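Local structure of putative nisin-resistance protein (Streptococcus agalactiae 515, 4Y68) at residues 37-42 against 77-82; 81-86 against 91-96; 112-117 against 152-157; 119-124 against 142-147. The protein probably acts as a peptidase of family S41 that recognises and cleaves the lantibiotic nisin, making the bacterium resistant to it. All coordinates share one frame; numbering follows the deposited sequence.

Interaction 1: 37-42 against 77-82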
loop_
_atom_site.group_PDB
_atom_site.type_symbol
_atom_site.label_atom_id
_atom_site.label_comp_id
_atom_site.label_asym_id
_atom_site.label_seq_id
_atom_site.Cartn_x
_atom_site.Cartn_y
_atom_site.Cartn_z
ATOM N N ARG A 37 5.833 12.325 23.142
ATOM C CA ARG A 37 6.711 13.304 22.516
ATOM C C ARG A 37 7.555 12.667 21.395
ATOM O O ARG A 37 7.875 13.320 20.396
ATOM C CB ARG A 37 7.600 13.972 23.560
ATOM C CG ARG A 37 6.841 14.940 24.449
ATOM C CD ARG A 37 7.740 15.550 25.503
ATOM N NE ARG A 37 8.659 16.537 24.950
ATOM C CZ ARG A 37 8.377 17.833 24.836
ATOM N NH1 ARG A 37 7.192 18.295 25.225
ATOM N NH2 ARG A 37 9.278 18.669 24.328
ATOM N N VAL A 38 7.871 11.388 21.557
ATOM C CA VAL A 38 8.563 10.621 20.525
ATOM C C VAL A 38 7.743 10.593 19.243
ATOM O O VAL A 38 8.285 10.723 18.154
ATOM C CB VAL A 38 8.840 9.160 20.982
ATOM C CG1 VAL A 38 9.048 8.250 19.764
ATOM C CG2 VAL A 38 10.035 9.125 21.912
ATOM N N ILE A 39 6.431 10.434 19.371
ATOM C CA ILE A 39 5.577 10.417 18.186
ATOM C C ILE A 39 5.527 11.795 17.519
ATOM O O ILE A 39 5.558 11.902 16.301
ATOM C CB ILE A 39 4.152 9.955 18.518
ATOM C CG1 ILE A 39 4.182 8.520 19.076
ATOM C CG2 ILE A 39 3.248 10.082 17.258
ATOM C CD1 ILE A 39 2.872 8.097 19.778
ATOM N N LEU A 40 5.481 12.850 18.321
ATOM C CA LEU A 40 5.448 14.205 17.781
ATOM C C LEU A 40 6.746 14.528 17.028
ATOM O O LEU A 40 6.703 15.113 15.944
ATOM C CB LEU A 40 5.177 15.225 18.906
ATOM C CG LEU A 40 3.795 15.104 19.577
ATOM C CD1 LEU A 40 3.655 16.070 20.751
ATOM C CD2 LEU A 40 2.638 15.331 18.569
ATOM N N ASP A 41 7.890 14.120 17.574
ATOM C CA ASP A 41 9.159 14.309 16.878
ATOM C C ASP A 41 9.157 13.650 15.482
ATOM O O ASP A 41 9.558 14.274 14.497
ATOM C CB ASP A 41 10.325 13.744 17.709
ATOM C CG ASP A 41 10.657 14.601 18.933
ATOM O OD1 ASP A 41 10.385 15.819 18.936
ATOM O OD2 ASP A 41 11.212 14.051 19.894
ATOM N N ARG A 42 8.708 12.397 15.400
ATOM C CA ARG A 42 8.669 11.680 14.121
ATOM C C ARG A 42 7.756 12.361 13.141
ATOM O O ARG A 42 8.094 12.529 11.971
ATOM C CB ARG A 42 8.180 10.242 14.294
ATOM C CG ARG A 42 9.181 9.317 14.859
ATOM C CD ARG A 42 10.251 8.938 13.838
ATOM N NE ARG A 42 11.153 7.980 14.462
ATOM C CZ ARG A 42 12.424 7.809 14.127
ATOM N NH1 ARG A 42 12.964 8.532 13.147
ATOM N NH2 ARG A 42 13.154 6.913 14.781
ATOM N N ASN A 77 -4.035 8.652 22.242
ATOM C CA ASN A 77 -5.264 9.440 22.077
ATOM C C ASN A 77 -4.953 10.930 22.001
ATOM O O ASN A 77 -5.516 11.643 21.192
ATOM C CB ASN A 77 -6.257 9.201 23.224
ATOM C CG ASN A 77 -6.665 7.742 23.367
ATOM O OD1 ASN A 77 -6.446 6.920 22.468
ATOM N ND2 ASN A 77 -7.268 7.413 24.511
ATOM N N ILE A 78 -4.052 11.388 22.860
ATOM C CA ILE A 78 -3.668 12.798 22.885
ATOM C C ILE A 78 -2.963 13.274 21.599
ATOM O O ILE A 78 -3.189 14.397 21.165
ATOM C CB ILE A 78 -2.772 13.092 24.113
ATOM C CG1 ILE A 78 -3.629 13.137 25.381
ATOM C CG2 ILE A 78 -2.044 14.416 23.949
ATOM C CD1 ILE A 78 -2.843 12.976 26.665
ATOM N N VAL A 79 -2.126 12.447 20.970
ATOM C CA VAL A 79 -1.408 12.931 19.769
ATOM C C VAL A 79 -2.136 12.661 18.445
ATOM O O VAL A 79 -1.624 12.963 17.369
ATOM C CB VAL A 79 0.004 12.313 19.678
ATOM C CG1 VAL A 79 0.812 12.626 20.951
ATOM C CG2 VAL A 79 -0.085 10.809 19.448
ATOM N N GLN A 80 -3.317 12.058 18.530
ATOM C CA GLN A 80 -4.105 11.706 17.358
ATOM C C GLN A 80 -4.352 12.893 16.418
ATOM O O GLN A 80 -4.220 12.758 15.187
ATOM C CB GLN A 80 -5.427 11.104 17.813
ATOM C CG GLN A 80 -6.331 10.562 16.714
ATOM C CD GLN A 80 -7.510 9.754 17.301
ATOM O OE1 GLN A 80 -7.840 9.888 18.487
ATOM N NE2 GLN A 80 -8.124 8.900 16.479
ATOM N N GLU A 81 -4.712 14.049 16.981
ATOM C CA GLU A 81 -4.979 15.235 16.154
ATOM C C GLU A 81 -3.701 15.637 15.417
ATOM O O GLU A 81 -3.721 15.971 14.238
ATOM C CB GLU A 81 -5.513 16.404 17.004
ATOM C CG GLU A 81 -5.768 17.680 16.206
ATOM C CD GLU A 81 -6.069 18.929 17.059
ATOM O OE1 GLU A 81 -5.659 19.023 18.244
ATOM O OE2 GLU A 81 -6.721 19.839 16.508
ATOM N N ALA A 82 -2.586 15.581 16.127
ATOM C CA ALA A 82 -1.289 15.939 15.578
ATOM C C ALA A 82 -0.893 14.991 14.448
ATOM O O ALA A 82 -0.388 15.419 13.426
ATOM C CB ALA A 82 -0.228 15.927 16.689
#
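In the N-terminal bundle formed by helices 32-46, 55-66 and 72-87, I39 and L40 of the first helix meet V79 and A82 of the third. The two short helical segments run almost parallel, at 13°, with their axes 10.1 Å apart, and aliphatic side chains bridge that gap. V79 is the forked piece in the middle. Its CG1 lies anti to the carbonyl carbon (chi1 -57°), which spreads the two methyls over neighbouring residues of the other helix: CG1 comes 4.0 Å from L40 CD2, and CG2 comes 4.0 Å from I39 CD1, the isoleucine crossing the valine at about a right angle. A beta-branched residue suits this place, since it offers two short arms from a single CB. L40 starts out directed along the interface, but its CD2 branch reaches inward. On the opposite helix the small A82 offers just its CB methyl, which leaves room for the longer L40 branch to reach it. S62 of helix 55-66 touches both L40 and V79, and L268 of strand 267-276 lies against I39. The buried contact is tightest where L40 CD2 presses on A82 CB at 3.5 Å, inside the usual van der Waals separation.

Interaction 2: 81-86 against 91-96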
loop_
_atom_site.group_PDB
_atom_site.type_symbol
_atom_site.label_atom_id
_atom_site.label_comp_id
_atom_site.label_asym_id
_atom_site.label_seq_id
_atom_site.Cartn_x
_atom_site.Cartn_y
_atom_site.Cartn_z
ATOM N N GLU A 81 -4.712 14.049 16.981
ATOM C CA GLU A 81 -4.979 15.235 16.154
ATOM C C GLU A 81 -3.701 15.637 15.417
ATOM O O GLU A 81 -3.721 15.971 14.238
ATOM C CB GLU A 81 -5.513 16.404 17.004
ATOM C CG GLU A 81 -5.768 17.680 16.206
ATOM C CD GLU A 81 -6.069 18.929 17.059
ATOM O OE1 GLU A 81 -5.659 19.023 18.244
ATOM O OE2 GLU A 81 -6.721 19.839 16.508
ATOM N N ALA A 82 -2.586 15.581 16.127
ATOM C CA ALA A 82 -1.289 15.939 15.578
ATOM C C ALA A 82 -0.893 14.991 14.448
ATOM O O ALA A 82 -0.388 15.419 13.426
ATOM C CB ALA A 82 -0.228 15.927 16.689
ATOM N N VAL A 83 -1.121 13.698 14.646
ATOM C CA VAL A 83 -0.812 12.720 13.611
ATOM C C VAL A 83 -1.674 12.962 12.386
ATOM O O VAL A 83 -1.174 13.018 11.265
ATOM C CB VAL A 83 -1.007 11.272 14.118
ATOM C CG1 VAL A 83 -0.870 10.275 12.980
ATOM C CG2 VAL A 83 0.020 10.955 15.194
ATOM N N ARG A 84 -2.972 13.119 12.606
ATOM C CA ARG A 84 -3.910 13.347 11.515
ATOM C C ARG A 84 -3.603 14.651 10.778
ATOM O O ARG A 84 -3.730 14.713 9.563
ATOM C CB ARG A 84 -5.353 13.356 12.048
ATOM C CG ARG A 84 -6.408 13.812 11.041
ATOM C CD ARG A 84 -6.313 13.032 9.732
ATOM N NE ARG A 84 -7.337 13.398 8.758
ATOM C CZ ARG A 84 -7.184 14.335 7.827
ATOM N NH1 ARG A 84 -6.051 15.021 7.760
ATOM N NH2 ARG A 84 -8.163 14.598 6.968
ATOM N N TYR A 85 -3.166 15.683 11.499
ATOM C CA TYR A 85 -2.867 16.954 10.841
ATOM C C TYR A 85 -1.513 16.884 10.162
ATOM O O TYR A 85 -1.365 17.285 9.003
ATOM C CB TYR A 85 -2.893 18.143 11.822
ATOM C CG TYR A 85 -2.610 19.448 11.111
ATOM C CD1 TYR A 85 -1.300 19.861 10.890
ATOM C CD2 TYR A 85 -3.655 20.248 10.605
ATOM C CE1 TYR A 85 -1.018 21.036 10.188
ATOM C CE2 TYR A 85 -3.385 21.445 9.903
ATOM C CZ TYR A 85 -2.062 21.826 9.708
ATOM O OH TYR A 85 -1.752 22.979 9.035
ATOM N N GLY A 86 -0.529 16.362 10.890
ATOM C CA GLY A 86 0.851 16.393 10.444
ATOM C C GLY A 86 1.095 15.445 9.300
ATOM O O GLY A 86 1.964 15.673 8.465
ATOM N N SER A 91 -2.405 8.792 7.532
ATOM C CA SER A 91 -1.575 8.554 8.705
ATOM C C SER A 91 -2.401 8.085 9.895
ATOM O O SER A 91 -3.565 8.447 10.014
ATOM C CB SER A 91 -0.799 9.812 9.076
ATOM O OG SER A 91 0.152 10.163 8.079
ATOM N N GLN A 92 -1.796 7.292 10.783
ATOM C CA GLN A 92 -2.455 6.911 12.040
ATOM C C GLN A 92 -1.519 6.183 12.992
ATOM O O GLN A 92 -0.412 5.791 12.619
ATOM C CB GLN A 92 -3.679 6.027 11.769
ATOM C CG GLN A 92 -3.377 4.777 10.973
ATOM C CD GLN A 92 -4.636 4.032 10.562
ATOM O OE1 GLN A 92 -5.649 4.114 11.242
ATOM N NE2 GLN A 92 -4.576 3.312 9.439
ATOM N N ILE A 93 -1.976 6.021 14.229
ATOM C CA ILE A 93 -1.294 5.234 15.241
ATOM C C ILE A 93 -2.117 3.969 15.495
ATOM O O ILE A 93 -3.282 4.033 15.878
ATOM C CB ILE A 93 -1.094 6.012 16.577
ATOM C CG1 ILE A 93 -2.410 6.656 17.044
ATOM C CG2 ILE A 93 -0.061 7.098 16.434
ATOM C CD1 ILE A 93 -2.547 8.180 16.741
ATOM N N LEU A 94 -1.522 2.815 15.251
ATOM C CA LEU A 94 -2.188 1.565 15.569
ATOM C C LEU A 94 -1.585 0.956 16.838
ATOM O O LEU A 94 -0.372 0.811 16.953
ATOM C CB LEU A 94 -2.080 0.610 14.390
ATOM C CG LEU A 94 -2.510 1.283 13.083
ATOM C CD1 LEU A 94 -2.135 0.443 11.885
ATOM C CD2 LEU A 94 -4.012 1.548 13.117
ATOM N N SER A 95 -2.436 0.632 17.804
ATOM C CA SER A 95 -1.983 -0.054 18.989
ATOM C C SER A 95 -1.524 -1.445 18.567
ATOM O O SER A 95 -1.873 -1.926 17.476
ATOM C CB SER A 95 -3.099 -0.139 20.032
ATOM O OG SER A 95 -4.139 -0.988 19.577
ATOM N N LYS A 96 -0.740 -2.079 19.427
ATOM C CA LYS A 96 -0.267 -3.437 19.184
ATOM C C LYS A 96 -1.412 -4.395 18.868
ATOM O O LYS A 96 -1.309 -5.206 17.964
ATOM C CB LYS A 96 0.515 -3.957 20.392
ATOM C CG LYS A 96 1.318 -5.216 20.076
ATOM C CD LYS A 96 1.972 -5.855 21.298
ATOM C CE LYS A 96 2.839 -7.045 20.857
ATOM N NZ LYS A 96 3.536 -7.739 21.979
#
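S91 leads the second segment into its contact with V83, laying its CB 3.9 Å from V83 CG1. Its hydroxyl is used differently: with OG beside the backbone N and anti to the carbonyl carbon (chi1 -66°), it is hydrogen-bonded to T271 OG1, so a small polar residue can be buried here without losing a partner. At Q92 it is the backbone that meets the helix. V83 CG1 stands 3.8 Å from Q92 N, while the side chain of Q92 starts away from the helix on an exposed face, a fitting place for a long amide. I93 leaves the strand alongside the helix, and the end of its side chain comes round to it: both I93 CG2 and I93 CD1 lie 4.1 Å from V83 CG2. One valine therefore serves three successive residues, CG1 fitting over the start of the strand and CG2 against the isoleucine. No hydrogen bond links the two segments; the grip is aliphatic and fairly relaxed. Beyond them, strand 92-94 is bonded through the backbones of Q92 and L94 to A269 and R267 of strand 267-276, whose L268 touches both V83 and I93, while I39 and V43 of helix 32-46 close over V83 from the bundle.

Interaction 3: 112-117 against 152-157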
loop_
_atom_site.group_PDB
_atom_site.type_symbol
_atom_site.label_atom_id
_atom_site.label_comp_id
_atom_site.label_asym_id
_atom_site.label_seq_id
_atom_site.Cartn_x
_atom_site.Cartn_y
_atom_site.Cartn_z
ATOM N N ARG A 112 -10.335 -17.927 -10.970
ATOM C CA ARG A 112 -11.298 -18.796 -11.642
ATOM C C ARG A 112 -11.116 -18.669 -13.151
ATOM O O ARG A 112 -11.006 -17.564 -13.670
ATOM C CB ARG A 112 -12.734 -18.436 -11.280
ATOM C CG ARG A 112 -13.056 -18.508 -9.808
ATOM C CD ARG A 112 -13.080 -19.930 -9.292
ATOM N NE ARG A 112 -13.633 -19.957 -7.937
ATOM C CZ ARG A 112 -12.905 -19.864 -6.827
ATOM N NH1 ARG A 112 -11.589 -19.764 -6.901
ATOM N NH2 ARG A 112 -13.497 -19.889 -5.644
ATOM N N ARG A 113 -11.089 -19.786 -13.859
ATOM C CA ARG A 113 -11.076 -19.711 -15.308
ATOM C C ARG A 113 -12.445 -19.258 -15.823
ATOM O O ARG A 113 -13.454 -19.878 -15.518
ATOM C CB ARG A 113 -10.696 -21.052 -15.917
ATOM C CG ARG A 113 -10.635 -21.003 -17.429
ATOM C CD ARG A 113 -10.036 -22.249 -18.004
ATOM N NE ARG A 113 -8.653 -22.444 -17.605
ATOM C CZ ARG A 113 -7.608 -21.871 -18.200
ATOM N NH1 ARG A 113 -7.767 -21.042 -19.229
ATOM N NH2 ARG A 113 -6.395 -22.125 -17.762
ATOM N N LEU A 114 -12.476 -18.165 -16.581
ATOM C CA LEU A 114 -13.704 -17.679 -17.212
ATOM C C LEU A 114 -14.003 -18.431 -18.506
ATOM O O LEU A 114 -15.147 -18.766 -18.796
ATOM C CB LEU A 114 -13.608 -16.179 -17.500
ATOM C CG LEU A 114 -14.370 -15.254 -16.552
ATOM C CD1 LEU A 114 -14.365 -15.814 -15.155
ATOM C CD2 LEU A 114 -13.787 -13.849 -16.562
ATOM N N ASN A 115 -12.967 -18.669 -19.292
ATOM C CA ASN A 115 -13.068 -19.523 -20.458
ATOM C C ASN A 115 -11.666 -19.952 -20.810
ATOM O O ASN A 115 -10.736 -19.720 -20.041
ATOM C CB ASN A 115 -13.773 -18.814 -21.622
ATOM C CG ASN A 115 -13.017 -17.599 -22.143
ATOM O OD1 ASN A 115 -11.782 -17.529 -22.092
ATOM N ND2 ASN A 115 -13.764 -16.645 -22.690
ATOM N N GLU A 116 -11.487 -20.575 -21.959
ATOM C CA GLU A 116 -10.180 -21.137 -22.261
ATOM C C GLU A 116 -9.088 -20.060 -22.384
ATOM O O GLU A 116 -7.894 -20.374 -22.324
ATOM C CB GLU A 116 -10.245 -21.977 -23.545
ATOM C CG GLU A 116 -11.563 -22.725 -23.734
ATOM C CD GLU A 116 -12.650 -21.837 -24.329
ATOM O OE1 GLU A 116 -13.851 -22.116 -24.115
ATOM O OE2 GLU A 116 -12.301 -20.855 -25.021
ATOM N N ASP A 117 -9.480 -18.798 -22.540
ATOM C CA ASP A 117 -8.487 -17.751 -22.792
ATOM C C ASP A 117 -8.311 -16.740 -21.661
ATOM O O ASP A 117 -7.296 -16.039 -21.609
ATOM C CB ASP A 117 -8.836 -17.006 -24.075
ATOM C CG ASP A 117 -8.648 -17.869 -25.308
ATOM O OD1 ASP A 117 -7.845 -18.817 -25.217
ATOM O OD2 ASP A 117 -9.296 -17.615 -26.346
ATOM N N GLY A 152 -5.425 -13.800 -21.875
ATOM C CA GLY A 152 -5.823 -12.543 -21.280
ATOM C C GLY A 152 -6.082 -12.704 -19.798
ATOM O O GLY A 152 -6.428 -13.793 -19.351
ATOM N N LEU A 153 -5.927 -11.618 -19.040
ATOM C CA LEU A 153 -6.086 -11.657 -17.582
ATOM C C LEU A 153 -7.056 -10.590 -17.058
ATOM O O LEU A 153 -7.167 -9.496 -17.607
ATOM C CB LEU A 153 -4.723 -11.495 -16.916
ATOM C CG LEU A 153 -3.733 -12.633 -17.195
ATOM C CD1 LEU A 153 -2.288 -12.276 -16.823
ATOM C CD2 LEU A 153 -4.167 -13.882 -16.452
ATOM N N ILE A 154 -7.789 -10.923 -16.009
ATOM C CA ILE A 154 -8.510 -9.905 -15.264
ATOM C C ILE A 154 -7.929 -9.895 -13.868
ATOM O O ILE A 154 -7.902 -10.921 -13.197
ATOM C CB ILE A 154 -10.023 -10.153 -15.189
ATOM C CG1 ILE A 154 -10.594 -10.332 -16.586
ATOM C CG2 ILE A 154 -10.710 -8.989 -14.467
ATOM C CD1 ILE A 154 -12.098 -10.413 -16.622
ATOM N N LEU A 155 -7.429 -8.735 -13.457
ATOM C CA LEU A 155 -6.809 -8.559 -12.159
ATOM C C LEU A 155 -7.773 -7.764 -11.332
ATOM O O LEU A 155 -8.043 -6.625 -11.651
ATOM C CB LEU A 155 -5.489 -7.821 -12.271
ATOM C CG LEU A 155 -4.408 -8.426 -13.161
ATOM C CD1 LEU A 155 -3.167 -7.554 -13.087
ATOM C CD2 LEU A 155 -4.103 -9.854 -12.737
ATOM N N ASP A 156 -8.284 -8.358 -10.264
ATOM C CA ASP A 156 -9.352 -7.746 -9.490
ATOM C C ASP A 156 -8.827 -7.254 -8.145
ATOM O O ASP A 156 -8.462 -8.056 -7.270
ATOM C CB ASP A 156 -10.504 -8.740 -9.301
ATOM C CG ASP A 156 -11.678 -8.141 -8.547
ATOM O OD1 ASP A 156 -11.743 -6.885 -8.393
ATOM O OD2 ASP A 156 -12.540 -8.935 -8.115
ATOM N N LEU A 157 -8.791 -5.924 -8.012
ATOM C CA LEU A 157 -8.307 -5.240 -6.820
ATOM C C LEU A 157 -9.446 -4.643 -6.005
ATOM O O LEU A 157 -9.185 -3.884 -5.073
ATOM C CB LEU A 157 -7.309 -4.121 -7.201
ATOM C CG LEU A 157 -6.003 -4.540 -7.917
ATOM C CD1 LEU A 157 -5.330 -3.365 -8.602
ATOM C CD2 LEU A 157 -5.019 -5.245 -6.993
#
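N115 OD1 is gripped by two backbone N-H groups, those of D117 and I118, and the turn it shapes carries the carbonyl of D117 to the backbone N of G152. The bond from D117 N to N115 OD1 is short, 2.7 Å, and reaches the amide oxygen tilted 24° from the carbonyl plane; it closes an Asx turn, a role for which asparagine has just the right side-chain length. A weak bond from R113 NH1 to N115 O, 3.3 Å long, ties the preceding arginine to the same turn, and R113 NH2 has its own partner in S149 O. Across the contact G152 N donates to D117 O at 2.9 Å. The donor sits nearly along the C=O axis, yet its N-H is bent to 134°, so the bond is less than ideal. G152, extended and buried, presents its backbone N to the carbonyl. Farther along the strand lies a separate apolar touch, L114 CD2 meeting I154 CD1 at 3.8 Å, the two chains crossing at about a right angle. Segment 112-117 runs from the end of strand 110-113 through the turn of a hairpin to strand 118-122; strand 118-122 lies between 110-113 and 152-156 in the mixed sheet, and Q302 of helix 297-308 packs on both L114 and I154.

Interaction 4: 119-124 against 142-147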
loop_
_atom_site.group_PDB
_atom_site.type_symbol
_atom_site.label_atom_id
_atom_site.label_comp_id
_atom_site.label_asym_id
_atom_site.label_seq_id
_atom_site.Cartn_x
_atom_site.Cartn_y
_atom_site.Cartn_z
ATOM N N LEU A 119 -8.366 -15.789 -17.474
ATOM C CA LEU A 119 -8.376 -16.085 -16.041
ATOM C C LEU A 119 -8.805 -14.844 -15.262
ATOM O O LEU A 119 -8.406 -13.726 -15.593
ATOM C CB LEU A 119 -7.000 -16.539 -15.546
ATOM C CG LEU A 119 -6.312 -17.746 -16.194
ATOM C CD1 LEU A 119 -5.098 -18.172 -15.369
ATOM C CD2 LEU A 119 -7.286 -18.898 -16.360
ATOM N N LEU A 120 -9.632 -15.041 -14.245
ATOM C CA LEU A 120 -10.019 -13.968 -13.339
ATOM C C LEU A 120 -9.221 -14.104 -12.042
ATOM O O LEU A 120 -9.428 -15.047 -11.287
ATOM C CB LEU A 120 -11.526 -13.999 -13.051
ATOM C CG LEU A 120 -12.023 -13.106 -11.899
ATOM C CD1 LEU A 120 -11.607 -11.650 -12.075
ATOM C CD2 LEU A 120 -13.531 -13.187 -11.752
ATOM N N ILE A 121 -8.301 -13.180 -11.778
ATOM C CA ILE A 121 -7.500 -13.307 -10.565
ATOM C C ILE A 121 -7.910 -12.276 -9.501
ATOM O O ILE A 121 -7.929 -11.074 -9.740
ATOM C CB ILE A 121 -6.005 -13.196 -10.878
ATOM C CG1 ILE A 121 -5.604 -14.278 -11.887
ATOM C CG2 ILE A 121 -5.176 -13.436 -9.631
ATOM C CD1 ILE A 121 -4.149 -14.206 -12.320
ATOM N N THR A 122 -8.282 -12.787 -8.337
ATOM C CA THR A 122 -8.615 -11.988 -7.170
ATOM C C THR A 122 -7.354 -11.720 -6.360
ATOM O O THR A 122 -6.640 -12.647 -5.981
ATOM C CB THR A 122 -9.662 -12.705 -6.315
ATOM O OG1 THR A 122 -10.818 -12.947 -7.120
ATOM C CG2 THR A 122 -10.061 -11.886 -5.099
ATOM N N ILE A 123 -7.070 -10.446 -6.123
ATOM C CA ILE A 123 -5.838 -10.028 -5.467
ATOM C C ILE A 123 -6.165 -9.249 -4.193
ATOM O O ILE A 123 -6.410 -8.054 -4.255
ATOM C CB ILE A 123 -4.992 -9.165 -6.429
ATOM C CG1 ILE A 123 -4.568 -10.003 -7.646
ATOM C CG2 ILE A 123 -3.811 -8.527 -5.706
ATOM C CD1 ILE A 123 -4.348 -9.189 -8.878
ATOM N N PRO A 124 -6.189 -9.931 -3.032
ATOM C CA PRO A 124 -6.752 -9.330 -1.817
ATOM C C PRO A 124 -5.739 -8.660 -0.903
ATOM O O PRO A 124 -4.532 -8.862 -1.062
ATOM C CB PRO A 124 -7.354 -10.537 -1.097
ATOM C CG PRO A 124 -6.359 -11.614 -1.398
ATOM C CD PRO A 124 -5.904 -11.362 -2.836
ATOM N N GLN A 142 2.420 -16.119 -8.712
ATOM C CA GLN A 142 3.444 -16.590 -9.624
ATOM C C GLN A 142 2.987 -17.878 -10.337
ATOM O O GLN A 142 3.026 -17.956 -11.562
ATOM C CB GLN A 142 4.742 -16.812 -8.854
ATOM C CG GLN A 142 5.884 -17.391 -9.651
ATOM C CD GLN A 142 6.717 -16.340 -10.330
ATOM O OE1 GLN A 142 6.198 -15.440 -11.004
ATOM N NE2 GLN A 142 8.024 -16.439 -10.158
ATOM N N ASN A 143 2.516 -18.867 -9.584
ATOM C CA ASN A 143 2.100 -20.120 -10.209
ATOM C C ASN A 143 1.008 -19.911 -11.229
ATOM O O ASN A 143 1.069 -20.458 -12.327
ATOM C CB ASN A 143 1.620 -21.141 -9.191
ATOM C CG ASN A 143 1.035 -22.381 -9.866
ATOM O OD1 ASN A 143 -0.141 -22.405 -10.244
ATOM N ND2 ASN A 143 1.868 -23.402 -10.058
ATOM N N ILE A 144 0.012 -19.114 -10.867
ATOM C CA ILE A 144 -1.096 -18.852 -11.773
ATOM C C ILE A 144 -0.615 -18.229 -13.060
ATOM O O ILE A 144 -1.010 -18.660 -14.134
ATOM C CB ILE A 144 -2.148 -17.927 -11.149
ATOM C CG1 ILE A 144 -2.881 -18.665 -10.017
ATOM C CG2 ILE A 144 -3.108 -17.421 -12.245
ATOM C CD1 ILE A 144 -3.832 -17.786 -9.226
ATOM N N LEU A 145 0.251 -17.223 -12.940
ATOM C CA LEU A 145 0.686 -16.440 -14.093
ATOM C C LEU A 145 1.688 -17.202 -14.960
ATOM O O LEU A 145 1.681 -17.048 -16.175
ATOM C CB LEU A 145 1.298 -15.106 -13.640
ATOM C CG LEU A 145 0.337 -14.076 -13.025
ATOM C CD1 LEU A 145 1.078 -12.881 -12.427
ATOM C CD2 LEU A 145 -0.671 -13.604 -14.045
ATOM N N MET A 146 2.532 -18.028 -14.337
ATOM C CA MET A 146 3.613 -18.709 -15.057
ATOM C C MET A 146 3.238 -20.115 -15.576
ATOM O O MET A 146 3.707 -20.530 -16.637
ATOM C CB MET A 146 4.866 -18.805 -14.169
ATOM C CG MET A 146 5.572 -17.452 -13.880
ATOM S SD MET A 146 6.234 -16.545 -15.312
ATOM C CE MET A 146 7.360 -17.746 -16.027
ATOM N N GLU A 147 2.391 -20.834 -14.845
ATOM C CA GLU A 147 2.076 -22.220 -15.186
ATOM C C GLU A 147 0.646 -22.496 -15.663
ATOM O O GLU A 147 0.270 -23.651 -15.839
ATOM C CB GLU A 147 2.353 -23.093 -13.984
ATOM C CG GLU A 147 3.682 -22.784 -13.348
ATOM C CD GLU A 147 4.463 -24.026 -13.111
ATOM O OE1 GLU A 147 4.218 -25.000 -13.845
ATOM O OE2 GLU A 147 5.305 -24.044 -12.196
#
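I121 and I144 form the tight part of this contact between strand 118-122 and helix 131-147, the first two elements of a beta-alpha-beta unit completed by strand 152-156. I121 CD1 is pressed to 3.4 Å from I144 CG2, closer than carbons usually pack, as the two side chains slide past each other in opposite directions. The reach comes from the strand: I121 is fully stretched beyond its CB (chi2 177°), so its terminal methyl does the touching, whereas I144 answers with its short branch, held anti to the backbone N. Around this point the fit relaxes. L119 CD1 stands 3.8 Å from the same I144 methyl, and L145 CD2 lies 3.9 Å from I121 CD1, each meeting its partner obliquely. L119 and I121 share one face of the strand by its alternation, leaving the partly exposed L120 and T122 directed elsewhere. The helix is likewise two-sided: I144 and L145 are buried, while Q142, N143, M146 and the exposed E147 take no part, which suits polar or flexible side chains. With no hydrogen bond between the segments, helix and strand are held here by dispersion and the burial of branched aliphatic groups, so shape rather than charge determines the fit.

Overall arrangement
The four contacts form two pairs on opposite sides of the chain's centre. Interactions 1 and 2, with centres 7 Å apart, share E81 and A82 of helix 72-87; I39 CG2 meets V83 CG2 at 3.9 Å, so the helical bundle runs directly into the packing on strand 92-94. Interactions 3 and 4, with centres 8 Å apart, meet in the mixed sheet of the S41 peptidase region: I154 O and I121 N are 2.7 Å apart, a probable hydrogen bond, and L153 CD1 packs on L145 CD2. Interaction 4 is nested within the loop that interaction 3 closes. Between the pairs, interactions 2 and 4 come nearest, about 16 Å between closest atoms.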